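Local coordinates for protein Rubredoxin\:oxygen oxidoreductase (Desulfovibrio gigas, PDB 1E5D) that catalyses the four-electron reduction of dioxygen to two water molecules at a diiron centre, using flavin mononucleotide as a further cofactor, at residues 158-171 and 217-230. Sequence-based numbering, arbitrary orientation.
Sequences EKVLISNDIFGQNI and VAPEFICPDHGVIF. With FEO (mu-oxo-diiron), chain D.
The imidazole of His226 meets the carboxylate of Asp165 at the diiron site, their planes 17° apart; Asp225 CB lies over the centre of one imidazole face, and the bridging oxygen is at the ring edge, in plane. His226 NE2 and Asp165 OD1 are 2.8 Å apart because both bind iron FE1, which NE2 reaches at 2.0 Å; Asp165 OD2 binds iron FE2 at 1.9 Å, making this carboxylate a bridge between the metals. Asp225 OD2 accepts from a water that also ligates iron FE1, and from His84. The Phe230 ring has Phe167 O at its edge, while the Phe167 ring has Ile222 CD1 over one face, Ile166 CG2 toward the rim of the opposite face and Ser163 OG in plane at its edge. Bent at chi2 (74°), Gln169 brings its amide to segment 217-230: OE1 accepts from Val228 N at 2.8 Å on a lone pair, and NE2 donates to Val228 O at 3.2 Å and to Phe167 O, so three bonds fix the amide's rotation. Strands 160-164 and 221-224 run parallel, 22° between their axes, joined by Leu161 N to Phe221 O (2.9 Å) and Cys223 N to Leu161 O (2.7 Å). Near the strand starts, Lys159 NZ forms a salt bridge with Glu220 OE2 on its syn side. Metal ligands thus sit on loops following two adjacent strands, as in the metallo-beta-lactamase fold. His79, Glu81, Asp83 and His146 complete the site; Tyr193 of helix 183-198 touches Asp165, strand 33-40 packs against Ile162 and Cys223 through Tyr38, and strands 151-155 and 230-231 flank the pair in the sheet.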
loop_
_atom_site.group_PDB
_atom_site.type_symbol
_atom_site.label_atom_id
_atom_site.label_comp_id
_atom_site.label_asym_id
_atom_site.label_seq_id
_atom_site.Cartn_x
_atom_site.Cartn_y
_atom_site.Cartn_z
ATOM N N GLU A 158 -43.913 -15.317 5.940
ATOM C CA GLU A 158 -43.769 -13.965 5.417
ATOM C C GLU A 158 -42.794 -13.894 4.246
ATOM O O GLU A 158 -42.753 -12.872 3.557
ATOM C CB GLU A 158 -43.303 -13.013 6.521
ATOM C CG GLU A 158 -44.458 -12.552 7.401
ATOM C CD GLU A 158 -44.620 -13.436 8.625
ATOM O OE1 GLU A 158 -43.895 -14.448 8.738
ATOM O OE2 GLU A 158 -45.481 -13.099 9.467
ATOM N N LYS A 159 -42.034 -14.961 4.044
ATOM C CA LYS A 159 -41.057 -15.023 2.959
ATOM C C LYS A 159 -40.041 -13.889 3.090
ATOM O O LYS A 159 -39.720 -13.190 2.137
ATOM C CB LYS A 159 -41.755 -14.988 1.597
ATOM C CG LYS A 159 -42.553 -16.259 1.327
ATOM C CD LYS A 159 -42.860 -16.421 -0.151
ATOM C CE LYS A 159 -44.353 -16.582 -0.393
ATOM N NZ LYS A 159 -44.879 -15.513 -1.288
ATOM N N VAL A 160 -39.568 -13.743 4.320
ATOM C CA VAL A 160 -38.600 -12.748 4.726
ATOM C C VAL A 160 -37.283 -13.419 5.104
ATOM O O VAL A 160 -37.218 -14.166 6.075
ATOM C CB VAL A 160 -39.057 -11.912 5.937
ATOM C CG1 VAL A 160 -38.082 -10.764 6.170
ATOM C CG2 VAL A 160 -40.478 -11.406 5.742
ATOM N N LEU A 161 -36.260 -13.139 4.312
ATOM C CA LEU A 161 -34.919 -13.619 4.613
ATOM C C LEU A 161 -34.087 -12.470 5.185
ATOM O O LEU A 161 -33.864 -11.469 4.501
ATOM C CB LEU A 161 -34.254 -14.194 3.371
ATOM C CG LEU A 161 -32.862 -14.789 3.576
ATOM C CD1 LEU A 161 -32.911 -16.008 4.486
ATOM C CD2 LEU A 161 -32.240 -15.123 2.226
ATOM N N ILE A 162 -33.664 -12.630 6.426
ATOM C CA ILE A 162 -32.763 -11.705 7.102
ATOM C C ILE A 162 -31.354 -12.300 7.086
ATOM O O ILE A 162 -31.143 -13.247 7.844
ATOM C CB ILE A 162 -33.243 -11.421 8.532
ATOM C CG1 ILE A 162 -34.715 -10.996 8.611
ATOM C CG2 ILE A 162 -32.336 -10.398 9.204
ATOM C CD1 ILE A 162 -35.292 -10.910 10.004
ATOM N N SER A 163 -30.478 -11.772 6.241
ATOM C CA SER A 163 -29.262 -12.398 5.765
ATOM C C SER A 163 -27.926 -11.872 6.262
ATOM O O SER A 163 -26.898 -12.241 5.665
ATOM C CB SER A 163 -29.210 -12.264 4.219
ATOM O OG SER A 163 -29.485 -10.914 3.892
ATOM N N ASN A 164 -27.862 -11.061 7.297
ATOM C CA ASN A 164 -26.615 -10.448 7.762
ATOM C C ASN A 164 -25.888 -9.782 6.593
ATOM O O ASN A 164 -26.524 -9.034 5.844
ATOM C CB ASN A 164 -25.758 -11.416 8.546
ATOM C CG ASN A 164 -24.918 -12.492 7.932
ATOM O OD1 ASN A 164 -23.830 -12.189 7.418
ATOM N ND2 ASN A 164 -25.361 -13.740 7.970
ATOM N N ASP A 165 -24.585 -9.935 6.442
ATOM C CA ASP A 165 -23.853 -9.239 5.397
ATOM C C ASP A 165 -24.207 -9.735 4.002
ATOM O O ASP A 165 -24.027 -9.036 3.007
ATOM C CB ASP A 165 -22.347 -9.420 5.625
ATOM C CG ASP A 165 -21.806 -8.604 6.775
ATOM O OD1 ASP A 165 -22.296 -7.479 7.011
ATOM O OD2 ASP A 165 -20.871 -9.086 7.463
ATOM N N ILE A 166 -24.696 -10.966 3.884
ATOM C CA ILE A 166 -24.994 -11.533 2.569
ATOM C C ILE A 166 -26.043 -10.698 1.846
ATOM O O ILE A 166 -27.099 -10.385 2.411
ATOM C CB ILE A 166 -25.461 -12.995 2.727
ATOM C CG1 ILE A 166 -24.514 -13.805 3.621
ATOM C CG2 ILE A 166 -25.681 -13.696 1.398
ATOM C CD1 ILE A 166 -25.102 -15.111 4.107
ATOM N N PHE A 167 -25.733 -10.351 0.602
ATOM C CA PHE A 167 -26.607 -9.570 -0.262
ATOM C C PHE A 167 -26.508 -8.091 0.099
ATOM O O PHE A 167 -27.157 -7.238 -0.504
ATOM C CB PHE A 167 -28.072 -10.022 -0.185
ATOM C CG PHE A 167 -28.229 -11.481 -0.597
ATOM C CD1 PHE A 167 -27.849 -11.883 -1.870
ATOM C CD2 PHE A 167 -28.745 -12.419 0.280
ATOM C CE1 PHE A 167 -27.977 -13.202 -2.262
ATOM C CE2 PHE A 167 -28.871 -13.740 -0.107
ATOM C CZ PHE A 167 -28.487 -14.131 -1.376
ATOM N N GLY A 168 -25.676 -7.818 1.103
ATOM C CA GLY A 168 -25.475 -6.453 1.547
ATOM C C GLY A 168 -24.830 -5.618 0.463
ATOM O O GLY A 168 -24.117 -6.065 -0.428
ATOM N N GLN A 169 -25.072 -4.314 0.515
ATOM C CA GLN A 169 -24.351 -3.440 -0.399
ATOM C C GLN A 169 -24.040 -2.163 0.370
ATOM O O GLN A 169 -24.849 -1.740 1.193
ATOM C CB GLN A 169 -25.135 -3.138 -1.667
ATOM C CG GLN A 169 -26.390 -3.949 -1.912
ATOM C CD GLN A 169 -27.530 -3.525 -1.008
ATOM O OE1 GLN A 169 -27.833 -2.349 -0.830
ATOM N NE2 GLN A 169 -28.189 -4.508 -0.408
ATOM N N ASN A 170 -22.892 -1.549 0.119
ATOM C CA ASN A 170 -22.621 -0.275 0.794
ATOM C C ASN A 170 -23.282 0.877 0.055
ATOM O O ASN A 170 -22.691 1.506 -0.817
ATOM C CB ASN A 170 -21.105 -0.094 0.906
ATOM C CG ASN A 170 -20.564 -1.032 1.973
ATOM O OD1 ASN A 170 -19.505 -1.628 1.819
ATOM N ND2 ASN A 170 -21.316 -1.149 3.059
ATOM N N ILE A 171 -24.532 1.160 0.389
ATOM C CA ILE A 171 -25.249 2.289 -0.177
ATOM C C ILE A 171 -25.933 3.094 0.925
ATOM O O ILE A 171 -26.823 2.573 1.606
ATOM C CB ILE A 171 -26.325 1.848 -1.183
ATOM C CG1 ILE A 171 -25.769 1.139 -2.415
ATOM C CG2 ILE A 171 -27.186 3.035 -1.588
ATOM C CD1 ILE A 171 -26.829 0.849 -3.455
ATOM N N VAL A 217 -36.525 -21.725 0.416
ATOM C CA VAL A 217 -36.332 -20.288 0.611
ATOM C C VAL A 217 -36.451 -19.527 -0.703
ATOM O O VAL A 217 -35.530 -19.513 -1.515
ATOM C CB VAL A 217 -34.975 -20.019 1.283
ATOM C CG1 VAL A 217 -34.806 -18.541 1.572
ATOM C CG2 VAL A 217 -34.870 -20.850 2.556
ATOM N N ALA A 218 -37.606 -18.896 -0.867
ATOM C CA ALA A 218 -37.933 -18.041 -1.999
ATOM C C ALA A 218 -38.525 -16.721 -1.500
ATOM O O ALA A 218 -39.734 -16.534 -1.428
ATOM C CB ALA A 218 -38.895 -18.711 -2.958
ATOM N N PRO A 219 -37.622 -15.814 -1.155
ATOM C CA PRO A 219 -37.979 -14.589 -0.446
ATOM C C PRO A 219 -38.754 -13.578 -1.287
ATOM O O PRO A 219 -38.609 -13.510 -2.503
ATOM C CB PRO A 219 -36.614 -13.992 -0.073
ATOM C CG PRO A 219 -35.630 -15.101 -0.259
ATOM C CD PRO A 219 -36.169 -15.901 -1.419
ATOM N N GLU A 220 -39.559 -12.798 -0.580
ATOM C CA GLU A 220 -40.247 -11.624 -1.088
ATOM C C GLU A 220 -39.484 -10.377 -0.635
ATOM O O GLU A 220 -39.571 -9.315 -1.229
ATOM C CB GLU A 220 -41.695 -11.568 -0.615
ATOM C CG GLU A 220 -42.704 -11.577 -1.756
ATOM C CD GLU A 220 -43.617 -12.785 -1.739
ATOM O OE1 GLU A 220 -44.674 -12.715 -1.075
ATOM O OE2 GLU A 220 -43.300 -13.805 -2.387
ATOM N N PHE A 221 -38.725 -10.566 0.432
ATOM C CA PHE A 221 -37.865 -9.585 1.043
ATOM C C PHE A 221 -36.527 -10.169 1.475
ATOM O O PHE A 221 -36.493 -11.131 2.253
ATOM C CB PHE A 221 -38.536 -9.037 2.303
ATOM C CG PHE A 221 -39.706 -8.118 2.032
ATOM C CD1 PHE A 221 -39.478 -6.786 1.732
ATOM C CD2 PHE A 221 -41.002 -8.603 2.083
ATOM C CE1 PHE A 221 -40.548 -5.943 1.493
ATOM C CE2 PHE A 221 -42.075 -7.762 1.852
ATOM C CZ PHE A 221 -41.842 -6.431 1.555
ATOM N N ILE A 222 -35.425 -9.586 1.001
ATOM C CA ILE A 222 -34.148 -9.953 1.613
ATOM C C ILE A 222 -33.606 -8.754 2.394
ATOM O O ILE A 222 -33.523 -7.666 1.843
ATOM C CB ILE A 222 -33.083 -10.428 0.620
ATOM C CG1 ILE A 222 -33.456 -11.755 -0.036
ATOM C CG2 ILE A 222 -31.727 -10.485 1.314
ATOM C CD1 ILE A 222 -32.761 -12.030 -1.351
ATOM N N CYS A 223 -33.275 -8.996 3.645
ATOM C CA CYS A 223 -32.885 -7.981 4.609
ATOM C C CYS A 223 -31.455 -8.187 5.090
ATOM O O CYS A 223 -31.201 -8.952 6.020
ATOM C CB CYS A 223 -33.865 -8.011 5.789
ATOM S SG CYS A 223 -35.599 -7.825 5.294
ATOM N N PRO A 224 -30.524 -7.506 4.428
ATOM C CA PRO A 224 -29.110 -7.531 4.809
ATOM C C PRO A 224 -28.732 -6.440 5.815
ATOM O O PRO A 224 -29.477 -5.482 6.043
ATOM C CB PRO A 224 -28.429 -7.286 3.458
ATOM C CG PRO A 224 -29.355 -6.375 2.740
ATOM C CD PRO A 224 -30.743 -6.673 3.233
ATOM N N ASP A 225 -27.557 -6.609 6.410
ATOM C CA ASP A 225 -26.928 -5.744 7.383
ATOM C C ASP A 225 -26.602 -4.349 6.857
ATOM O O ASP A 225 -26.615 -3.413 7.645
ATOM C CB ASP A 225 -25.587 -6.350 7.823
ATOM C CG ASP A 225 -25.753 -7.425 8.872
ATOM O OD1 ASP A 225 -26.865 -7.557 9.417
ATOM O OD2 ASP A 225 -24.768 -8.154 9.115
ATOM N N HIS A 226 -26.298 -4.256 5.569
ATOM C CA HIS A 226 -25.859 -3.037 4.928
ATOM C C HIS A 226 -26.603 -2.754 3.632
ATOM O O HIS A 226 -26.737 -3.624 2.770
ATOM C CB HIS A 226 -24.356 -3.102 4.580
ATOM C CG HIS A 226 -23.516 -3.604 5.713
ATOM N ND1 HIS A 226 -23.408 -2.941 6.915
ATOM C CD2 HIS A 226 -22.752 -4.710 5.834
ATOM C CE1 HIS A 226 -22.610 -3.619 7.716
ATOM N NE2 HIS A 226 -22.194 -4.701 7.088
ATOM N N GLY A 227 -27.055 -1.511 3.480
ATOM C CA GLY A 227 -27.641 -1.122 2.207
ATOM C C GLY A 227 -29.144 -1.317 2.198
ATOM O O GLY A 227 -29.776 -1.434 3.252
ATOM N N VAL A 228 -29.704 -1.348 0.990
ATOM C CA VAL A 228 -31.156 -1.372 0.851
ATOM C C VAL A 228 -31.718 -2.779 1.001
ATOM O O VAL A 228 -31.026 -3.782 0.873
ATOM C CB VAL A 228 -31.609 -0.792 -0.501
ATOM C CG1 VAL A 228 -31.209 0.672 -0.589
ATOM C CG2 VAL A 228 -31.013 -1.595 -1.642
ATOM N N ILE A 229 -33.014 -2.802 1.287
ATOM C CA ILE A 229 -33.742 -4.058 1.395
ATOM C C ILE A 229 -34.234 -4.521 0.034
ATOM O O ILE A 229 -34.713 -3.699 -0.755
ATOM C CB ILE A 229 -34.934 -3.892 2.353
ATOM C CG1 ILE A 229 -34.500 -3.801 3.820
ATOM C CG2 ILE A 229 -35.953 -4.997 2.142
ATOM C CD1 ILE A 229 -35.418 -2.935 4.657
ATOM N N PHE A 230 -34.118 -5.812 -0.253
ATOM C CA PHE A 230 -34.645 -6.340 -1.513
ATOM C C PHE A 230 -36.137 -6.605 -1.368
ATOM O O PHE A 230 -36.540 -7.520 -0.643
ATOM C CB PHE A 230 -33.896 -7.607 -1.931
ATOM C CG PHE A 230 -32.463 -7.302 -2.355
ATOM C CD1 PHE A 230 -32.189 -6.895 -3.648
ATOM C CD2 PHE A 230 -31.425 -7.418 -1.446
ATOM C CE1 PHE A 230 -30.895 -6.598 -4.035
ATOM C CE2 PHE A 230 -30.130 -7.118 -1.827
ATOM C CZ PHE A 230 -29.866 -6.704 -3.119
HETATM FE FE1 FEO D . -21.224 -6.133 8.131
HETATM FE FE2 FEO D . -19.158 -8.778 8.301
HETATM O O FEO D . -20.188 -7.005 9.239
HETATM O O HOH W 1 -29.351 -8.842 8.402
HETATM O O HOH W 2 -22.956 -6.270 9.832
#